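Local coordinates for regulator of Ty1 transposition protein 107 (Saccharomyces cerevisiae, PDB 3T7K) that binds phosphorylated histone H2A through its C-terminal tandem BRCT repeats during DNA damage repair, at residues E17-D22 with N44-K49; Y21-V26 with K59-F64. All coordinates share one frame; numbering follows the deposited sequence.

Contact 1. Residues E17-D22 with N44-K49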
ATOM      1  N   GLU C  17       7.033  -3.029  30.081  1.00 50.45           N
ATOM      2  CA  GLU C  17       6.356  -2.712  28.840  1.00 48.20           C
ATOM      3  C   GLU C  17       7.428  -2.489  27.771  1.00 46.98           C
ATOM      4  O   GLU C  17       8.492  -1.939  28.063  1.00 46.34           O
ATOM      5  CB  GLU C  17       5.497  -1.462  29.061  1.00 46.39           C
ATOM      6  CG  GLU C  17       4.632  -1.035  27.903  1.00 43.75           C
ATOM      7  CD  GLU C  17       5.400  -0.213  26.871  1.00 48.88           C
ATOM      8  OE1 GLU C  17       6.405   0.455  27.238  1.00 48.62           O
ATOM      9  OE2 GLU C  17       4.994  -0.248  25.691  1.00 47.48           O
ATOM     10  N   LEU C  18       7.155  -2.943  26.550  1.00 45.86           N
ATOM     11  CA  LEU C  18       8.082  -2.783  25.429  1.00 42.64           C
ATOM     12  C   LEU C  18       7.544  -1.786  24.415  1.00 38.99           C
ATOM     13  O   LEU C  18       6.359  -1.830  24.069  1.00 38.86           O
ATOM     14  CB  LEU C  18       8.280  -4.120  24.726  1.00 41.51           C
ATOM     15  CG  LEU C  18       8.692  -5.295  25.604  1.00 45.51           C
ATOM     16  CD1 LEU C  18       8.945  -6.511  24.718  1.00 50.17           C
ATOM     17  CD2 LEU C  18       9.932  -4.921  26.388  1.00 42.06           C
ATOM     18  N   PRO C  19       8.402  -0.872  23.936  1.00 36.68           N
ATOM     19  CA  PRO C  19       7.923   0.021  22.881  1.00 35.51           C
ATOM     20  C   PRO C  19       7.745  -0.728  21.580  1.00 35.87           C
ATOM     21  O   PRO C  19       8.325  -1.798  21.381  1.00 37.30           O
ATOM     22  CB  PRO C  19       9.061   1.033  22.738  1.00 33.43           C
ATOM     23  CG  PRO C  19      10.248   0.354  23.278  1.00 37.96           C
ATOM     24  CD  PRO C  19       9.749  -0.499  24.393  1.00 34.96           C
ATOM     25  N   ASN C  20       6.938  -0.168  20.695  1.00 37.51           N
ATOM     26  CA  ASN C  20       6.821  -0.688  19.347  1.00 33.34           C
ATOM     27  C   ASN C  20       7.387   0.346  18.400  1.00 32.24           C
ATOM     28  O   ASN C  20       6.698   1.295  18.035  1.00 32.21           O
ATOM     29  CB  ASN C  20       5.368  -1.000  18.992  1.00 33.12           C
ATOM     30  CG  ASN C  20       5.206  -1.410  17.545  0.64 37.11           C
ATOM     31  OD1 ASN C  20       6.169  -1.789  16.895  1.00 37.91           O
ATOM     32  ND2 ASN C  20       3.993  -1.319  17.030  1.00 41.65           N
ATOM     33  N   TYR C  21       8.646   0.183  18.027  1.00 33.31           N
ATOM     34  CA  TYR C  21       9.291   1.156  17.141  1.00 35.63           C
ATOM     35  C   TYR C  21       8.714   1.144  15.729  1.00 35.21           C
ATOM     36  O   TYR C  21       8.825   2.123  15.006  1.00 34.50           O
ATOM     37  CB  TYR C  21      10.801   0.925  17.095  1.00 35.48           C
ATOM     38  CG  TYR C  21      11.494   1.290  18.370  1.00 34.15           C
ATOM     39  CD1 TYR C  21      11.812   2.609  18.655  1.00 36.57           C
ATOM     40  CD2 TYR C  21      11.815   0.320  19.302  1.00 32.75           C
ATOM     41  CE1 TYR C  21      12.449   2.945  19.842  1.00 36.23           C
ATOM     42  CE2 TYR C  21      12.440   0.645  20.480  1.00 32.49           C
ATOM     43  CZ  TYR C  21      12.751   1.944  20.751  1.00 34.69           C
ATOM     44  OH  TYR C  21      13.392   2.250  21.927  1.00 37.86           O
ATOM     45  N   ASP C  22       8.097   0.032  15.348  1.00 35.03           N
ATOM     46  CA  ASP C  22       7.456  -0.074  14.041  1.00 37.75           C
ATOM     47  C   ASP C  22       8.402   0.254  12.868  1.00 35.67           C
ATOM     48  O   ASP C  22       8.081   1.060  11.998  1.00 36.54           O
ATOM     49  CB  ASP C  22       6.189   0.794  13.979  1.00 34.70           C
ATOM     50  CG  ASP C  22       5.445   0.598  12.689  1.00 42.01           C
ATOM     51  OD1 ASP C  22       5.820  -0.357  11.963  1.00 48.12           O
ATOM     52  OD2 ASP C  22       4.539   1.392  12.318  1.00 45.86           O
ATOM     53  N   ASN C  44      12.515  -7.882  16.856  1.00 39.35           N
ATOM     54  CA  ASN C  44      11.164  -8.148  16.363  1.00 43.04           C
ATOM     55  C   ASN C  44      10.142  -7.953  17.471  1.00 40.27           C
ATOM     56  O   ASN C  44       9.038  -7.452  17.239  1.00 40.74           O
ATOM     57  CB  ASN C  44      11.064  -9.560  15.791  1.00 42.81           C
ATOM     58  CG  ASN C  44      12.302  -9.955  15.001  1.00 54.39           C
ATOM     59  OD1 ASN C  44      13.051 -10.847  15.411  1.00 55.78           O
ATOM     60  ND2 ASN C  44      12.529  -9.286  13.855  1.00 48.75           N
ATOM     61  N   GLN C  45      10.509  -8.326  18.688  1.00 41.22           N
ATOM     62  CA  GLN C  45       9.606  -8.105  19.816  1.00 42.16           C
ATOM     63  C   GLN C  45       9.375  -6.618  20.046  1.00 42.23           C
ATOM     64  O   GLN C  45       8.358  -6.229  20.605  1.00 43.15           O
ATOM     65  CB  GLN C  45      10.140  -8.775  21.082  1.00 42.76           C
ATOM     66  CG  GLN C  45       9.929 -10.289  21.101  1.00 52.16           C
ATOM     67  CD  GLN C  45       8.569 -10.693  20.551  1.00 53.39           C
ATOM     68  OE1 GLN C  45       7.529 -10.261  21.052  0.45 47.43           O
ATOM     69  NE2 GLN C  45       8.575 -11.515  19.504  0.43 51.14           N
ATOM     70  N   LEU C  46      10.317  -5.791  19.595  1.00 42.48           N
ATOM     71  CA  LEU C  46      10.204  -4.347  19.744  1.00 38.57           C
ATOM     72  C   LEU C  46       9.699  -3.688  18.464  1.00 40.30           C
ATOM     73  O   LEU C  46       9.797  -2.474  18.309  1.00 40.76           O
ATOM     74  CB  LEU C  46      11.546  -3.730  20.157  1.00 41.68           C
ATOM     75  CG  LEU C  46      12.131  -4.227  21.487  1.00 43.05           C
ATOM     76  CD1 LEU C  46      13.561  -3.727  21.697  1.00 47.88           C
ATOM     77  CD2 LEU C  46      11.281  -3.791  22.638  1.00 44.68           C
ATOM     78  N   GLY C  47       9.145  -4.485  17.557  1.00 40.18           N
ATOM     79  CA  GLY C  47       8.612  -3.953  16.318  1.00 41.05           C
ATOM     80  C   GLY C  47       9.671  -3.392  15.381  1.00 39.47           C
ATOM     81  O   GLY C  47       9.417  -2.427  14.663  1.00 44.01           O
ATOM     82  N   ILE C  48      10.859  -3.981  15.412  1.00 39.45           N
ATOM     83  CA  ILE C  48      11.906  -3.671  14.456  1.00 39.35           C
ATOM     84  C   ILE C  48      12.241  -4.943  13.665  1.00 45.72           C
ATOM     85  O   ILE C  48      12.651  -5.969  14.253  1.00 41.86           O
ATOM     86  CB  ILE C  48      13.186  -3.215  15.161  1.00 39.35           C
ATOM     87  CG1 ILE C  48      12.921  -2.007  16.058  1.00 35.87           C
ATOM     88  CG2 ILE C  48      14.259  -2.900  14.139  1.00 39.60           C
ATOM     89  CD1 ILE C  48      14.109  -1.623  16.899  1.00 37.45           C
ATOM     90  N   LYS C  49      12.066  -4.868  12.346  1.00 40.76           N
ATOM     91  CA  LYS C  49      12.361  -5.966  11.422  1.00 42.01           C
ATOM     92  C   LYS C  49      13.360  -5.469  10.399  1.00 47.50           C
ATOM     93  O   LYS C  49      13.173  -4.382   9.828  1.00 41.49           O
ATOM     94  CB  LYS C  49      11.087  -6.427  10.700  1.00 40.14           C
ATOM     95  CG  LYS C  49       9.917  -6.630  11.635  1.00 49.96           C
ATOM     96  CD  LYS C  49       8.892  -7.620  11.086  1.00 56.92           C
ATOM     97  CE  LYS C  49       7.956  -6.995  10.069  0.23 50.15           C
ATOM     98  NZ  LYS C  49       6.774  -7.875   9.839  0.43 50.11           N
TER
HETATM   99  O   HOH W   1       6.627  -4.103  21.093  1.00 45.46           O

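Contact 2. Residues Y21-V26 with K59-F64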
ATOM      1  N   TYR C  21       8.646   0.183  18.027  1.00 33.31           N
ATOM      2  CA  TYR C  21       9.291   1.156  17.141  1.00 35.63           C
ATOM      3  C   TYR C  21       8.714   1.144  15.729  1.00 35.21           C
ATOM      4  O   TYR C  21       8.825   2.123  15.006  1.00 34.50           O
ATOM      5  CB  TYR C  21      10.801   0.925  17.095  1.00 35.48           C
ATOM      6  CG  TYR C  21      11.494   1.290  18.370  1.00 34.15           C
ATOM      7  CD1 TYR C  21      11.812   2.609  18.655  1.00 36.57           C
ATOM      8  CD2 TYR C  21      11.815   0.320  19.302  1.00 32.75           C
ATOM      9  CE1 TYR C  21      12.449   2.945  19.842  1.00 36.23           C
ATOM     10  CE2 TYR C  21      12.440   0.645  20.480  1.00 32.49           C
ATOM     11  CZ  TYR C  21      12.751   1.944  20.751  1.00 34.69           C
ATOM     12  OH  TYR C  21      13.392   2.250  21.927  1.00 37.86           O
ATOM     13  N   ASP C  22       8.097   0.032  15.348  1.00 35.03           N
ATOM     14  CA  ASP C  22       7.456  -0.074  14.041  1.00 37.75           C
ATOM     15  C   ASP C  22       8.402   0.254  12.868  1.00 35.67           C
ATOM     16  O   ASP C  22       8.081   1.060  11.998  1.00 36.54           O
ATOM     17  CB  ASP C  22       6.189   0.794  13.979  1.00 34.70           C
ATOM     18  CG  ASP C  22       5.445   0.598  12.689  1.00 42.01           C
ATOM     19  OD1 ASP C  22       5.820  -0.357  11.963  1.00 48.12           O
ATOM     20  OD2 ASP C  22       4.539   1.392  12.318  1.00 45.86           O
ATOM     21  N   LEU C  23       9.555  -0.404  12.835  1.00 35.00           N
ATOM     22  CA  LEU C  23      10.542  -0.172  11.786  1.00 36.96           C
ATOM     23  C   LEU C  23      10.610  -1.373  10.866  1.00 37.79           C
ATOM     24  O   LEU C  23      10.712  -2.508  11.320  1.00 37.68           O
ATOM     25  CB  LEU C  23      11.929   0.089  12.394  1.00 32.32           C
ATOM     26  CG  LEU C  23      11.991   1.268  13.362  1.00 31.15           C
ATOM     27  CD1 LEU C  23      13.390   1.452  13.865  1.00 34.62           C
ATOM     28  CD2 LEU C  23      11.509   2.553  12.688  1.00 33.24           C
ATOM     29  N   LYS C  24      10.531  -1.120   9.569  1.00 42.64           N
ATOM     30  CA  LYS C  24      10.844  -2.135   8.571  1.00 38.87           C
ATOM     31  C   LYS C  24      12.050  -1.581   7.810  1.00 35.64           C
ATOM     32  O   LYS C  24      11.896  -0.729   6.941  1.00 29.42           O
ATOM     33  CB  LYS C  24       9.639  -2.377   7.644  1.00 40.05           C
ATOM     34  CG  LYS C  24       8.425  -3.002   8.345  1.00 42.77           C
ATOM     35  CD  LYS C  24       7.132  -2.694   7.596  1.00 49.01           C
ATOM     36  CE  LYS C  24       6.821  -1.192   7.597  1.00 51.96           C
ATOM     37  NZ  LYS C  24       5.751  -0.778   6.610  1.00 50.86           N
ATOM     38  N   ALA C  25      13.244  -2.054   8.161  1.00 34.83           N
ATOM     39  CA  ALA C  25      14.475  -1.429   7.692  1.00 36.12           C
ATOM     40  C   ALA C  25      15.331  -2.327   6.789  1.00 41.72           C
ATOM     41  O   ALA C  25      15.129  -3.552   6.715  1.00 38.80           O
ATOM     42  CB  ALA C  25      15.299  -0.959   8.871  1.00 33.05           C
ATOM     43  N   VAL C  26      16.277  -1.699   6.095  1.00 36.80           N
ATOM     44  CA  VAL C  26      17.430  -2.404   5.590  1.00 40.30           C
ATOM     45  C   VAL C  26      18.606  -1.638   6.161  1.00 36.99           C
ATOM     46  O   VAL C  26      18.453  -0.480   6.511  1.00 38.12           O
ATOM     47  CB  VAL C  26      17.469  -2.468   4.035  1.00 43.81           C
ATOM     48  CG1 VAL C  26      16.228  -3.189   3.518  1.00 40.29           C
ATOM     49  CG2 VAL C  26      17.561  -1.076   3.441  1.00 39.61           C
ATOM     50  N   LYS C  59       7.171  -2.942   2.052  1.00 49.85           N
ATOM     51  CA  LYS C  59       6.867  -1.578   2.463  1.00 47.89           C
ATOM     52  C   LYS C  59       7.851  -1.072   3.510  1.00 45.88           C
ATOM     53  O   LYS C  59       7.451  -0.591   4.571  1.00 42.90           O
ATOM     54  CB  LYS C  59       5.435  -1.504   2.994  1.00 52.60           C
ATOM     55  CG  LYS C  59       4.374  -1.680   1.916  1.00 55.86           C
ATOM     56  CD  LYS C  59       4.520  -0.607   0.839  0.52 51.13           C
ATOM     57  CE  LYS C  59       3.481  -0.768  -0.257  0.43 52.39           C
ATOM     58  NZ  LYS C  59       3.654   0.246  -1.335  0.66 48.52           N
ATOM     59  N   LEU C  60       9.140  -1.188   3.217  1.00 39.70           N
ATOM     60  CA  LEU C  60      10.157  -0.693   4.129  1.00 39.91           C
ATOM     61  C   LEU C  60       9.898   0.778   4.419  1.00 37.92           C
ATOM     62  O   LEU C  60       9.361   1.494   3.577  1.00 35.20           O
ATOM     63  CB  LEU C  60      11.545  -0.872   3.532  1.00 35.60           C
ATOM     64  CG  LEU C  60      11.816  -2.282   3.013  1.00 41.10           C
ATOM     65  CD1 LEU C  60      13.147  -2.333   2.258  1.00 40.44           C
ATOM     66  CD2 LEU C  60      11.796  -3.275   4.137  1.00 39.30           C
ATOM     67  N   ASN C  61      10.268   1.227   5.615  1.00 34.31           N
ATOM     68  CA  ASN C  61      10.069   2.625   5.973  1.00 33.11           C
ATOM     69  C   ASN C  61      11.308   3.226   6.621  1.00 29.02           C
ATOM     70  O   ASN C  61      11.301   4.373   7.045  1.00 32.00           O
ATOM     71  CB  ASN C  61       8.848   2.779   6.895  1.00 34.48           C
ATOM     72  CG  ASN C  61       9.009   2.042   8.225  1.00 35.27           C
ATOM     73  OD1 ASN C  61      10.110   1.657   8.604  1.00 31.77           O
ATOM     74  ND2 ASN C  61       7.898   1.843   8.936  1.00 38.74           N
ATOM     75  N   CYS C  62      12.382   2.454   6.686  1.00 30.89           N
ATOM     76  CA  CYS C  62      13.543   2.866   7.451  1.00 32.85           C
ATOM     77  C   CYS C  62      14.846   2.417   6.812  1.00 32.96           C
ATOM     78  O   CYS C  62      14.914   1.380   6.157  1.00 35.86           O
ATOM     79  CB  CYS C  62      13.435   2.283   8.867  1.00 34.73           C
ATOM     80  SG  CYS C  62      14.801   2.677   9.969  1.00 37.62           S
ATOM     81  N   ILE C  63      15.897   3.194   7.019  1.00 33.67           N
ATOM     82  CA  ILE C  63      17.219   2.779   6.592  1.00 37.04           C
ATOM     83  C   ILE C  63      18.208   3.078   7.691  1.00 33.08           C
ATOM     84  O   ILE C  63      18.184   4.157   8.264  1.00 33.86           O
ATOM     85  CB  ILE C  63      17.667   3.498   5.292  1.00 37.00           C
ATOM     86  CG1 ILE C  63      19.128   3.179   4.997  1.00 40.40           C
ATOM     87  CG2 ILE C  63      17.504   4.998   5.409  1.00 32.23           C
ATOM     88  CD1 ILE C  63      19.313   2.380   3.735  1.00 42.00           C
ATOM     89  N   PHE C  64      19.049   2.101   8.008  1.00 33.82           N
ATOM     90  CA  PHE C  64      20.158   2.305   8.930  1.00 37.80           C
ATOM     91  C   PHE C  64      21.439   2.473   8.133  1.00 36.32           C
ATOM     92  O   PHE C  64      21.769   1.628   7.309  1.00 39.88           O
ATOM     93  CB  PHE C  64      20.303   1.110   9.871  1.00 38.30           C
ATOM     94  CG  PHE C  64      19.154   0.962  10.846  1.00 34.58           C
ATOM     95  CD1 PHE C  64      19.071   1.769  11.966  1.00 36.58           C
ATOM     96  CD2 PHE C  64      18.162   0.023  10.627  1.00 34.74           C
ATOM     97  CE1 PHE C  64      18.009   1.638  12.860  1.00 32.88           C
ATOM     98  CE2 PHE C  64      17.101  -0.110  11.512  1.00 40.01           C
ATOM     99  CZ  PHE C  64      17.026   0.704  12.626  1.00 35.46           C
TER

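Contact 1. Residues E17-D22 with N44-K49
With CG of Tyr21 anti to its carbonyl carbon (chi1 -70°), the side chain is laid alongside Ile48, with the ring's edge to Leu46 O. Leu46 has the same kind of first torsion, and its CD2 branch is sent against Leu18 and Pro19. That methyl is where Leu18 and Pro19 meet Leu46: Leu18 CB stands 3.7 Å from Leu46 CD2, the two leucines crossing at about a right angle, while the Pro19 ring runs beside Leu46 and brings its CD to the same branch. The Tyr21 and Ile48 side chains lie side by side and point the same way, with Tyr21 CB 3.8 Å from Ile48 CG1. On the polar side, Tyr21 N donates to Leu46 O at 2.9 Å, a fairly straight bond (155°).

The carbonyl belongs to a helix end. Gly47, with positive phi, is the C-prime residue of a Schellman motif that closes helix 37-45 and turns the chain into strand 48-50 of the BRCT sheet. Its lack of a side chain lets Asn20 OD1 come to 3.3 Å from Gly47 CA, and the same oxygen accepts a weak bond from Asp22 N. A water bridges the two backbones, donating to Pro19 O at 2.9 Å and to Gln45 O at 2.8 Å. Outside the two segments, helix 90-99 packs on these side chains: Phe91 meets the Tyr21 ring edge-to-face and Ile99 touches Leu46. Tyr21 OH is hydrogen-bonded to Ile111 O, in the chain beyond that helix.

Contact 2. Residues Y21-V26 with K59-F64
Asn61 presents its amide to the backbone of 22-24 and uses both ends of it. Its ND2 donates to Asp22 O at 3.2 Å, with the acceptor close to the amide plane, and its OD1 receives Lys24 N at 3.0 Å; that bond is nearly straight at the hydrogen (168°), yet the donor stands above the carbonyl plane of the side chain. A chi1 of 62° sets CG between the backbone N and carbonyl carbon of Asn61 and turns the amide toward the 22-24 backbone. Because Asn61 N also donates to Lys24 O, at 2.9 Å, the asparagine grips Lys24 at both backbone polar atoms. The Lys24 side chain crosses that of Asn61, bends at chi3 and delivers NZ to Lys59 O at 2.7 Å.

Beyond this polar start the segments become neighbouring parallel strands, 23-27 and 62-64, in the four-stranded sheet of a BRCT domain, where strand 23-27 also pairs with 48-50. Phe64 N donates to Val26 O at 3.0 Å, whereas Val26 N reaches Cys62 O only weakly. Ala25 and Cys62 share one face, and the Phe64 ring reaches Ala25 there: Ala25 CB lies 3.3 Å from Phe64 CE2, and Cys62 SG rests over a face of that ring, offset toward its rim. On the other, Val26 CG1 presses on Leu60 CD1 at 3.4 Å, tighter than usual, and Val26 CG2 meets Ile63 CD1. Outside this layer, Phe91 and Ile92 of helix 90-99 pack on Phe64, Lys73 of helix 72-77 touches Val26 and Ser77 touches Ile63, and a salt bridge ties Lys59 to Glu81.

Contacts 1 and 2 share Tyr21 and Asp22, and their centres are 11 Å apart. The chain passes from the loop of contact 1 straight into the strand of contact 2, which has strand 48-50 along one edge and strand 62-64 along the other. Two probable hydrogen bonds join the contacts, Leu23 N with Gly47 O at 2.7 Å and Ala25 N with Lys49 O at 2.9 Å, while Ile48 CG1 packs on Leu23 CD1 at 4.1 Å. Phe91 of helix 90-99 touches side chains of both contacts. Both lie in one BRCT unit of the tandem pair, and no other protein chain of the assembly touches either.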